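Local coordinates for protein globin (Bacillus anthracis, PDB 5V3T) that binds heme, with cyanide as a ligand in this structure, and probably carries oxygen as a group II truncated hemoglobin, at residues E10-E15 against G105-F110; I20-F25 against E45-Q50; Q96-T101 against E109-R114. All coordinates share one frame; numbering follows the deposited sequence.

Contact 1 of 3, residues E10-E15 against G105-F110. With SO4 (sulfate ion), chain F.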
loop_
_atom_site.group_PDB
_atom_site.type_symbol
_atom_site.label_atom_id
_atom_site.label_comp_id
_atom_site.label_asym_id
_atom_site.label_seq_id
_atom_site.Cartn_x
_atom_site.Cartn_y
_atom_site.Cartn_z
ATOM N N GLU A 10 -21.640 3.868 15.306
ATOM C CA GLU A 10 -22.489 3.555 16.447
ATOM C C GLU A 10 -23.395 2.364 16.115
ATOM O O GLU A 10 -23.521 1.419 16.906
ATOM C CB GLU A 10 -23.316 4.779 16.844
ATOM C CG GLU A 10 -22.470 5.878 17.447
ATOM C CD GLU A 10 -23.235 7.164 17.672
ATOM O OE1 GLU A 10 -24.148 7.472 16.875
ATOM O OE2 GLU A 10 -22.914 7.871 18.646
ATOM N N ALA A 11 -24.002 2.411 14.932
ATOM C CA ALA A 11 -24.979 1.419 14.511
ATOM C C ALA A 11 -24.398 0.008 14.531
ATOM O O ALA A 11 -25.115 -0.953 14.809
ATOM C CB ALA A 11 -25.499 1.748 13.118
ATOM N N ILE A 12 -23.110 -0.111 14.232
ATOM C CA ILE A 12 -22.469 -1.427 14.091
ATOM C C ILE A 12 -22.015 -1.951 15.460
ATOM O O ILE A 12 -21.621 -3.102 15.594
ATOM C CB ILE A 12 -21.262 -1.384 13.105
ATOM C CG1 ILE A 12 -21.017 -2.775 12.486
ATOM C CG2 ILE A 12 -20.004 -0.846 13.773
ATOM C CD1 ILE A 12 -19.822 -2.832 11.473
ATOM N N GLY A 13 -22.067 -1.097 16.485
ATOM C CA GLY A 13 -21.681 -1.518 17.818
ATOM C C GLY A 13 -20.475 -0.769 18.359
ATOM O O GLY A 13 -19.961 -1.085 19.433
ATOM N N GLY A 14 -19.984 0.202 17.600
ATOM C CA GLY A 14 -18.916 1.052 18.091
ATOM C C GLY A 14 -17.557 0.390 18.211
ATOM O O GLY A 14 -17.261 -0.610 17.536
ATOM N N GLU A 15 -16.732 0.965 19.082
ATOM C CA GLU A 15 -15.338 0.552 19.235
ATOM C C GLU A 15 -15.195 -0.946 19.521
ATOM O O GLU A 15 -14.352 -1.614 18.928
ATOM C CB GLU A 15 -14.683 1.369 20.344
ATOM C CG GLU A 15 -13.270 0.970 20.675
ATOM C CD GLU A 15 -12.663 1.864 21.741
ATOM O OE1 GLU A 15 -13.398 2.710 22.288
ATOM O OE2 GLU A 15 -11.452 1.735 22.018
ATOM N N GLY A 105 -28.348 -7.088 8.995
ATOM C CA GLY A 105 -29.328 -6.055 8.711
ATOM C C GLY A 105 -28.829 -4.900 7.865
ATOM O O GLY A 105 -27.900 -5.058 7.077
ATOM N N HIS A 106 -29.454 -3.736 8.030
ATOM C CA HIS A 106 -29.150 -2.600 7.172
ATOM C C HIS A 106 -27.744 -2.091 7.397
ATOM O O HIS A 106 -27.098 -1.661 6.450
ATOM C CB HIS A 106 -30.142 -1.451 7.383
ATOM C CG HIS A 106 -31.526 -1.746 6.894
ATOM N ND1 HIS A 106 -31.822 -1.912 5.557
ATOM C CD2 HIS A 106 -32.697 -1.888 7.560
ATOM C CE1 HIS A 106 -33.112 -2.163 5.424
ATOM N NE2 HIS A 106 -33.667 -2.149 6.623
ATOM N N ILE A 107 -27.250 -2.134 8.632
ATOM C CA ILE A 107 -25.875 -1.675 8.844
ATOM C C ILE A 107 -24.874 -2.628 8.156
ATOM O O ILE A 107 -23.848 -2.190 7.616
ATOM C CB ILE A 107 -25.538 -1.510 10.347
ATOM C CG1 ILE A 107 -24.172 -0.844 10.519
ATOM C CG2 ILE A 107 -25.573 -2.846 11.088
ATOM C CD1 ILE A 107 -24.010 0.446 9.724
ATOM N N ARG A 108 -25.168 -3.924 8.141
ATOM C CA ARG A 108 -24.272 -4.830 7.426
ATOM C C ARG A 108 -24.229 -4.479 5.949
ATOM O O ARG A 108 -23.152 -4.374 5.357
ATOM C CB ARG A 108 -24.690 -6.284 7.613
ATOM C CG ARG A 108 -23.762 -7.274 6.865
ATOM C CD ARG A 108 -24.471 -8.603 6.623
ATOM N NE ARG A 108 -23.654 -9.570 5.883
ATOM C CZ ARG A 108 -22.816 -10.432 6.444
ATOM N NH1 ARG A 108 -22.678 -10.453 7.760
ATOM N NH2 ARG A 108 -22.125 -11.287 5.689
ATOM N N GLU A 109 -25.397 -4.285 5.352
ATOM C CA GLU A 109 -25.462 -3.991 3.936
ATOM C C GLU A 109 -24.814 -2.653 3.638
ATOM O O GLU A 109 -24.097 -2.525 2.644
ATOM C CB GLU A 109 -26.908 -4.025 3.430
ATOM C CG GLU A 109 -27.677 -5.318 3.778
ATOM C CD GLU A 109 -26.929 -6.614 3.416
ATOM O OE1 GLU A 109 -26.123 -6.616 2.460
ATOM O OE2 GLU A 109 -27.161 -7.646 4.085
ATOM N N PHE A 110 -25.053 -1.664 4.493
ATOM C CA PHE A 110 -24.412 -0.359 4.351
ATOM C C PHE A 110 -22.883 -0.484 4.326
ATOM O O PHE A 110 -22.216 -0.033 3.384
ATOM C CB PHE A 110 -24.850 0.579 5.476
ATOM C CG PHE A 110 -24.303 1.978 5.352
ATOM C CD1 PHE A 110 -24.952 2.919 4.572
ATOM C CD2 PHE A 110 -23.149 2.352 6.021
ATOM C CE1 PHE A 110 -24.454 4.218 4.453
ATOM C CE2 PHE A 110 -22.642 3.644 5.908
ATOM C CZ PHE A 110 -23.301 4.578 5.121
HETATM S S SO4 F . -29.653 -10.335 7.569
HETATM O O1 SO4 F . -30.290 -9.264 6.817
HETATM O O2 SO4 F . -30.244 -10.396 8.897
HETATM O O3 SO4 F . -29.864 -11.615 6.907
HETATM O O4 SO4 F . -28.236 -10.026 7.697
#
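Ile107 presses its side chain against Ala11 and Ile12, joining helix 105-122 to the N-terminal helix 8-11 and the turn after it. The CB of Ile107 points toward the segment 10-15. From there CG1 does most of the touching. Ile107 CG1 lies 3.9 Å from both Ala11 CB and Ile12 CB; Ile12 CG1 is slightly farther from it. Ile107 CG1 is anti to the backbone N of its own residue (chi1 -172°). The chain then turns at chi2 (51°), and the tip, Ile107 CD1, meets Ala11 CB at 3.9 Å. The other branch, Ile107 CG2, comes within 4.2 Å of Ala11 O. The side chains of Ile12 and Ile107 cross at about a right angle. Pro8 adds another apolar touch to Ile107.

The turn brings Ala11 and Ile12 up to Ile107 CG1. Helix 8-11 closes in a Schellman motif, with Gly13 at positive phi. Gly13 N donates to Glu10 O at 2.9 Å. At the segment 105-110, Gly105 N gives a nearly straight bond to sulfate O4 (3.2 Å, 169°). That sulfate probably comes from the crystallisation liquor and is also held by His104 ND1.

The side-chain contact is apolar. It therefore rests on van der Waals fit and partial burial, with no directional bond between the two segments to fix it.

Contact 2 of 3, residues I20-F25 against E45-Q50. With HEM (protoporphyrin IX containing Fe), chain C.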
loop_
_atom_site.group_PDB
_atom_site.type_symbol
_atom_site.label_atom_id
_atom_site.label_comp_id
_atom_site.label_asym_id
_atom_site.label_seq_id
_atom_site.Cartn_x
_atom_site.Cartn_y
_atom_site.Cartn_z
ATOM N N ILE A 20 -13.273 -6.346 17.517
ATOM C CA ILE A 20 -13.482 -7.767 17.275
ATOM C C ILE A 20 -13.579 -8.099 15.791
ATOM O O ILE A 20 -13.056 -9.127 15.348
ATOM C CB ILE A 20 -14.767 -8.256 17.973
ATOM C CG1 ILE A 20 -14.665 -8.018 19.479
ATOM C CG2 ILE A 20 -15.009 -9.725 17.686
ATOM C CD1 ILE A 20 -15.959 -8.282 20.220
ATOM N N LEU A 21 -14.230 -7.227 15.024
ATOM C CA LEU A 21 -14.391 -7.457 13.591
ATOM C C LEU A 21 -13.035 -7.503 12.915
ATOM O O LEU A 21 -12.739 -8.431 12.158
ATOM C CB LEU A 21 -15.290 -6.382 12.959
ATOM C CG LEU A 21 -15.523 -6.421 11.442
ATOM C CD1 LEU A 21 -16.310 -7.656 11.033
ATOM C CD2 LEU A 21 -16.255 -5.164 10.997
ATOM N N VAL A 22 -12.189 -6.524 13.226
ATOM C CA VAL A 22 -10.905 -6.398 12.552
ATOM C C VAL A 22 -9.931 -7.489 12.996
ATOM O O VAL A 22 -9.225 -8.070 12.165
ATOM C CB VAL A 22 -10.307 -4.999 12.792
ATOM C CG1 VAL A 22 -8.866 -4.904 12.268
ATOM C CG2 VAL A 22 -11.188 -3.965 12.120
ATOM N N ASP A 23 -9.926 -7.805 14.288
ATOM C CA ASP A 23 -9.088 -8.899 14.774
ATOM C C ASP A 23 -9.514 -10.205 14.102
ATOM O O ASP A 23 -8.675 -11.000 13.665
ATOM C CB ASP A 23 -9.163 -9.008 16.296
ATOM C CG ASP A 23 -8.372 -7.911 16.994
ATOM O OD1 ASP A 23 -7.544 -7.255 16.330
ATOM O OD2 ASP A 23 -8.584 -7.693 18.203
ATOM N N THR A 24 -10.825 -10.415 14.002
ATOM C CA THR A 24 -11.363 -11.601 13.334
ATOM C C THR A 24 -11.033 -11.572 11.837
ATOM O O THR A 24 -10.604 -12.580 11.268
ATOM C CB THR A 24 -12.885 -11.712 13.531
ATOM O OG1 THR A 24 -13.156 -11.827 14.932
ATOM C CG2 THR A 24 -13.460 -12.921 12.795
ATOM N N PHE A 25 -11.237 -10.415 11.211
ATOM C CA PHE A 25 -10.934 -10.247 9.788
ATOM C C PHE A 25 -9.521 -10.704 9.445
ATOM O O PHE A 25 -9.326 -11.556 8.562
ATOM C CB PHE A 25 -11.124 -8.784 9.362
ATOM C CG PHE A 25 -10.707 -8.518 7.940
ATOM C CD1 PHE A 25 -11.345 -9.161 6.881
ATOM C CD2 PHE A 25 -9.664 -7.650 7.660
ATOM C CE1 PHE A 25 -10.973 -8.916 5.577
ATOM C CE2 PHE A 25 -9.278 -7.418 6.353
ATOM C CZ PHE A 25 -9.928 -8.064 5.307
ATOM N N GLU A 45 0.233 -4.277 13.535
ATOM C CA GLU A 45 0.209 -2.864 13.176
ATOM C C GLU A 45 -0.845 -2.594 12.095
ATOM O O GLU A 45 -1.549 -1.572 12.137
ATOM C CB GLU A 45 1.598 -2.395 12.732
ATOM C CG GLU A 45 1.635 -0.963 12.221
ATOM C CD GLU A 45 1.273 0.082 13.278
ATOM O OE1 GLU A 45 1.123 -0.259 14.474
ATOM O OE2 GLU A 45 1.115 1.261 12.896
ATOM N N THR A 46 -0.977 -3.528 11.155
ATOM C CA THR A 46 -2.016 -3.433 10.126
ATOM C C THR A 46 -3.423 -3.449 10.752
ATOM O O THR A 46 -4.290 -2.646 10.384
ATOM C CB THR A 46 -1.890 -4.576 9.102
ATOM O OG1 THR A 46 -0.582 -4.542 8.517
ATOM C CG2 THR A 46 -2.938 -4.441 8.007
ATOM N N ALA A 47 -3.649 -4.355 11.696
ATOM C CA ALA A 47 -4.942 -4.426 12.379
ATOM C C ALA A 47 -5.241 -3.151 13.172
ATOM O O ALA A 47 -6.379 -2.674 13.186
ATOM C CB ALA A 47 -4.992 -5.633 13.299
ATOM N N ARG A 48 -4.220 -2.612 13.838
ATOM C CA ARG A 48 -4.373 -1.385 14.609
ATOM C C ARG A 48 -4.808 -0.259 13.688
ATOM O O ARG A 48 -5.752 0.478 13.988
ATOM C CB ARG A 48 -3.070 -1.006 15.316
ATOM C CG ARG A 48 -3.227 0.133 16.319
ATOM C CD ARG A 48 -1.879 0.606 16.858
ATOM N NE ARG A 48 -1.073 1.268 15.838
ATOM C CZ ARG A 48 -1.082 2.579 15.612
ATOM N NH1 ARG A 48 -0.311 3.102 14.668
ATOM N NH2 ARG A 48 -1.863 3.373 16.332
ATOM N N LYS A 49 -4.126 -0.153 12.550
ATOM C CA LYS A 49 -4.399 0.907 11.590
ATOM C C LYS A 49 -5.778 0.751 10.971
ATOM O O LYS A 49 -6.477 1.742 10.755
ATOM C CB LYS A 49 -3.312 0.949 10.500
ATOM C CG LYS A 49 -2.001 1.583 10.989
ATOM C CD LYS A 49 -0.948 1.735 9.884
ATOM C CE LYS A 49 -0.375 0.396 9.457
ATOM N NZ LYS A 49 0.844 0.536 8.588
ATOM N N GLN A 50 -6.170 -0.490 10.697
ATOM C CA GLN A 50 -7.468 -0.761 10.088
ATOM C C GLN A 50 -8.607 -0.387 11.041
ATOM O O GLN A 50 -9.658 0.076 10.608
ATOM C CB GLN A 50 -7.588 -2.236 9.684
ATOM C CG GLN A 50 -8.894 -2.570 8.964
ATOM C CD GLN A 50 -8.955 -1.985 7.568
ATOM O OE1 GLN A 50 -9.391 -0.856 7.353
ATOM N NE2 GLN A 50 -8.483 -2.749 6.607
HETATM C CHA HEM C . -2.667 -1.441 3.863
HETATM C CHB HEM C . -3.665 -5.234 0.839
HETATM C CHC HEM C . -8.174 -3.443 0.284
HETATM C CHD HEM C . -7.517 -0.267 3.935
HETATM C C1A HEM C . -2.563 -2.613 3.106
HETATM C C2A HEM C . -1.370 -3.434 2.970
HETATM C C3A HEM C . -1.642 -4.464 2.153
HETATM C C4A HEM C . -3.023 -4.353 1.711
HETATM C CMA HEM C . -0.660 -5.584 1.734
HETATM C CAA HEM C . -0.025 -3.158 3.685
HETATM C CBA HEM C . -0.225 -3.282 5.197
HETATM C CGA HEM C . 0.672 -2.317 5.925
HETATM O O1A HEM C . 1.632 -1.804 5.293
HETATM O O2A HEM C . 0.428 -2.065 7.135
HETATM C C1B HEM C . -4.971 -5.064 0.406
HETATM C C2B HEM C . -5.677 -5.886 -0.560
HETATM C C3B HEM C . -6.907 -5.375 -0.720
HETATM C C4B HEM C . -7.039 -4.214 0.142
HETATM C CMB HEM C . -5.109 -7.121 -1.298
HETATM C CAB HEM C . -8.008 -5.928 -1.649
HETATM C CBB HEM C . -8.856 -5.101 -2.282
HETATM C C1C HEM C . -8.414 -2.539 1.277
HETATM C C2C HEM C . -9.716 -2.024 1.667
HETATM C C3C HEM C . -9.536 -1.165 2.671
HETATM C C4C HEM C . -8.113 -1.073 2.967
HETATM C CMC HEM C . -11.088 -2.394 1.054
HETATM C CAC HEM C . -10.684 -0.383 3.356
HETATM C CBC HEM C . -10.608 -0.217 4.667
HETATM C C1D HEM C . -6.154 -0.302 4.242
HETATM C C2D HEM C . -5.534 0.536 5.247
HETATM C C3D HEM C . -4.041 0.190 5.230
HETATM C C4D HEM C . -3.875 -0.840 4.213
HETATM C CMD HEM C . -6.239 1.567 6.152
HETATM C CAD HEM C . -2.958 0.817 6.128
HETATM C CBD HEM C . -2.149 1.794 5.277
HETATM C CGD HEM C . -1.240 2.628 6.143
HETATM O O1D HEM C . -0.022 2.322 6.163
HETATM O O2D HEM C . -1.724 3.587 6.810
HETATM N NA HEM C . -3.550 -3.207 2.317
HETATM N NB HEM C . -5.847 -4.061 0.813
HETATM N NC HEM C . -7.458 -1.951 2.096
HETATM N ND HEM C . -5.139 -1.090 3.650
HETATM FE FE HEM C . -5.546 -2.670 2.343
#
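Val22 sets a methyl group on a backbone oxygen: Val22 CG1 lies 3.5 Å from Ala47 O, closer than any side chain of the segment 45-50. Val22 CG1 is also 4.1 Å from Ala47 CB and 3.9 Å from Gln50 CB. Its position anti to the backbone N (chi1 172°) carries it out to the other helix. Val22 CG2, the second branch, reaches Gln50 CG. At the exposed side, Asp23 OD1 passes near Ala47 CB, but its salt bridge is with Lys51.

The segments 20-25 and 45-50 run roughly antiparallel, at 146°, their axes 9.5 Å apart at closest approach. Helices 14-31 and 44-57 form one of the two antiparallel pairs of the 2-on-2 sandwich of truncated globins, and the segment 45-50 borders the heme. Gln50 bends at chi2 (71°), and its amide end lies in the distal pocket beside the bound cyanide. Its NE2 is hydrogen-bonded to Tyr26 OH.

Away from Val22, the helix grips the heme propionates. Thr46 OG1 and Lys49 NZ each bond to heme O2A at 3.0 Å, and Lys49 NZ also bonds to O1D of the other propionate. Arg114 of the second subunit joins the hydrogen bonding to the heme and packs on Lys49.

Contact 3 of 3, residues Q96-T101 against E109-R114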
loop_
_atom_site.group_PDB
_atom_site.type_symbol
_atom_site.label_atom_id
_atom_site.label_comp_id
_atom_site.label_asym_id
_atom_site.label_seq_id
_atom_site.Cartn_x
_atom_site.Cartn_y
_atom_site.Cartn_z
ATOM N N GLN A 96 -17.000 -13.184 6.207
ATOM C CA GLN A 96 -16.901 -14.212 7.240
ATOM C C GLN A 96 -16.667 -13.584 8.616
ATOM O O GLN A 96 -17.208 -14.056 9.616
ATOM C CB GLN A 96 -15.784 -15.192 6.914
ATOM C CG GLN A 96 -15.995 -15.930 5.605
ATOM C CD GLN A 96 -14.793 -16.763 5.220
ATOM O OE1 GLN A 96 -14.039 -16.411 4.314
ATOM N NE2 GLN A 96 -14.606 -17.872 5.914
ATOM N N ALA A 97 -15.855 -12.529 8.663
ATOM C CA ALA A 97 -15.640 -11.791 9.906
ATOM C C ALA A 97 -16.955 -11.170 10.399
ATOM O O ALA A 97 -17.247 -11.182 11.592
ATOM C CB ALA A 97 -14.578 -10.711 9.714
ATOM N N MET A 98 -17.745 -10.634 9.474
ATOM C CA MET A 98 -19.018 -10.035 9.828
ATOM C C MET A 98 -19.989 -11.093 10.349
ATOM O O MET A 98 -20.720 -10.845 11.304
ATOM C CB MET A 98 -19.633 -9.304 8.637
ATOM C CG MET A 98 -18.958 -7.969 8.298
ATOM S SD MET A 98 -19.704 -7.229 6.833
ATOM C CE MET A 98 -19.112 -5.545 7.024
ATOM N N ASP A 99 -20.016 -12.256 9.698
ATOM C CA ASP A 99 -20.825 -13.361 10.178
ATOM C C ASP A 99 -20.417 -13.713 11.611
ATOM O O ASP A 99 -21.255 -13.763 12.516
ATOM C CB ASP A 99 -20.687 -14.579 9.257
ATOM C CG ASP A 99 -21.445 -14.412 7.948
ATOM O OD1 ASP A 99 -22.210 -13.432 7.817
ATOM O OD2 ASP A 99 -21.285 -15.268 7.052
ATOM N N ASP A 100 -19.119 -13.892 11.824
ATOM C CA ASP A 100 -18.607 -14.319 13.122
ATOM C C ASP A 100 -18.869 -13.268 14.198
ATOM O O ASP A 100 -19.039 -13.593 15.370
ATOM C CB ASP A 100 -17.107 -14.547 13.040
ATOM C CG ASP A 100 -16.738 -15.827 12.300
ATOM O OD1 ASP A 100 -17.638 -16.533 11.802
ATOM O OD2 ASP A 100 -15.528 -16.079 12.179
ATOM N N THR A 101 -18.913 -12.009 13.794
ATOM C CA THR A 101 -19.057 -10.948 14.777
ATOM C C THR A 101 -20.507 -10.519 14.942
ATOM O O THR A 101 -20.802 -9.644 15.758
ATOM C CB THR A 101 -18.202 -9.727 14.398
ATOM O OG1 THR A 101 -18.581 -9.271 13.102
ATOM C CG2 THR A 101 -16.746 -10.116 14.364
ATOM N N GLU A 109 -25.397 -4.285 5.352
ATOM C CA GLU A 109 -25.462 -3.991 3.936
ATOM C C GLU A 109 -24.814 -2.653 3.638
ATOM O O GLU A 109 -24.097 -2.525 2.644
ATOM C CB GLU A 109 -26.908 -4.025 3.430
ATOM C CG GLU A 109 -27.677 -5.318 3.778
ATOM C CD GLU A 109 -26.929 -6.614 3.416
ATOM O OE1 GLU A 109 -26.123 -6.616 2.460
ATOM O OE2 GLU A 109 -27.161 -7.646 4.085
ATOM N N PHE A 110 -25.053 -1.664 4.493
ATOM C CA PHE A 110 -24.412 -0.359 4.351
ATOM C C PHE A 110 -22.883 -0.484 4.326
ATOM O O PHE A 110 -22.216 -0.033 3.384
ATOM C CB PHE A 110 -24.850 0.579 5.476
ATOM C CG PHE A 110 -24.303 1.978 5.352
ATOM C CD1 PHE A 110 -24.952 2.919 4.572
ATOM C CD2 PHE A 110 -23.149 2.352 6.021
ATOM C CE1 PHE A 110 -24.454 4.218 4.453
ATOM C CE2 PHE A 110 -22.642 3.644 5.908
ATOM C CZ PHE A 110 -23.301 4.578 5.121
ATOM N N VAL A 111 -22.328 -1.123 5.352
ATOM C CA VAL A 111 -20.885 -1.196 5.496
ATOM C C VAL A 111 -20.278 -2.082 4.401
ATOM O O VAL A 111 -19.247 -1.737 3.813
ATOM C CB VAL A 111 -20.483 -1.730 6.891
ATOM C CG1 VAL A 111 -18.974 -2.004 6.946
ATOM C CG2 VAL A 111 -20.897 -0.742 7.989
ATOM N N PHE A 112 -20.927 -3.196 4.094
ATOM C CA PHE A 112 -20.344 -4.104 3.112
ATOM C C PHE A 112 -20.314 -3.470 1.723
ATOM O O PHE A 112 -19.329 -3.605 1.002
ATOM C CB PHE A 112 -21.092 -5.421 3.044
ATOM C CG PHE A 112 -20.431 -6.412 2.134
ATOM C CD1 PHE A 112 -19.419 -7.229 2.602
ATOM C CD2 PHE A 112 -20.776 -6.482 0.796
ATOM C CE1 PHE A 112 -18.789 -8.132 1.755
ATOM C CE2 PHE A 112 -20.144 -7.375 -0.052
ATOM C CZ PHE A 112 -19.154 -8.199 0.434
ATOM N N GLU A 113 -21.392 -2.782 1.350
ATOM C CA GLU A 113 -21.458 -2.143 0.040
ATOM C C GLU A 113 -20.439 -1.024 -0.096
ATOM O O GLU A 113 -19.870 -0.848 -1.181
ATOM C CB GLU A 113 -22.864 -1.630 -0.243
ATOM C CG GLU A 113 -23.812 -2.757 -0.591
ATOM C CD GLU A 113 -25.258 -2.316 -0.639
ATOM O OE1 GLU A 113 -25.513 -1.122 -0.916
ATOM O OE2 GLU A 113 -26.135 -3.169 -0.380
ATOM N N ARG A 114 -20.178 -0.277 0.980
ATOM C CA ARG A 114 -19.097 0.701 0.904
ATOM C C ARG A 114 -17.748 0.025 0.732
ATOM O O ARG A 114 -16.930 0.444 -0.098
ATOM C CB ARG A 114 -19.012 1.595 2.144
ATOM C CG ARG A 114 -20.011 2.714 2.217
ATOM C CD ARG A 114 -19.780 3.498 3.492
ATOM N NE ARG A 114 -20.447 4.785 3.433
ATOM C CZ ARG A 114 -19.810 5.928 3.211
ATOM N NH1 ARG A 114 -18.493 5.931 3.054
ATOM N NH2 ARG A 114 -20.488 7.068 3.165
#
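Met98 reaches across to Val111 and Phe112 with the far end of its side chain. The terminal methyl, Met98 CE, meets Val111 CG1 at 3.5 Å, a tight methyl-to-methyl approach, and lies 4.1 Å from Val111 CB. The two side chains run at a slant to each other. Met98 CE also comes within 4.2 Å of Phe112 N, so it touches the helix backbone between the two side chains. The sulfur does something different. Met98 SD sits at the edge of the Phe112 ring, near its plane, 4.2 Å from Phe112 CD1. It faces the C-H at CD1 and does not lie over a face.

The reach comes from the shape of Met98. Its CG stands beside the backbone N (chi1 -74°), and the chain is extended beyond CG. This spans a wide gap, for the nearest backbones, at Met98 and Phe112, have CA atoms 9.1 Å apart. Val111 turns CG1 to meet it by setting that branch anti to its own N.

Farther out, Leu21 of helix 14-31 and Val103 of the interhelical loop pack on Met98, while Leu58 packs on Val111. Within the segment 96-101, Ala97 O accepts from Thr101 OG1 (2.8 Å) and from Thr101 N, which arrive from opposite faces of its plane. Asp99 OD1 makes a salt bridge with Arg108 of the other helix, and Asp100 OD2 bonds to Tyr28 OH on helix 14-31.

These helices are the second antiparallel pair of the truncated globin sandwich. Between the two segments the contact is carried by one flexible apolar side chain. Its grip depends on dispersion and burial, perhaps with a small electrostatic gain where the sulfur faces the ring edge.

Contact 2 is nested along the chain inside the loop closed by contact 1 and comes before contact 3. Contacts 1 and 2 share helix 14-31, and their centres are about 16 Å apart. Contacts 1 and 3 share helix 105-122, with centres about 8 Å apart and Glu109 and Phe110 in both. Contacts 2 and 3 have centres about 14 Å apart. Ile12 touches both Leu21 and Val111. The helix pairs 14-31 with 44-57 and 84-101 with 105-122 make the 2-on-2 fold of truncated globins, and they meet where Leu21 packs against Ala97, Met98 and Thr101. Contact 1 ties the N-terminal turn to this sandwich, while contact 2 lies beside the heme.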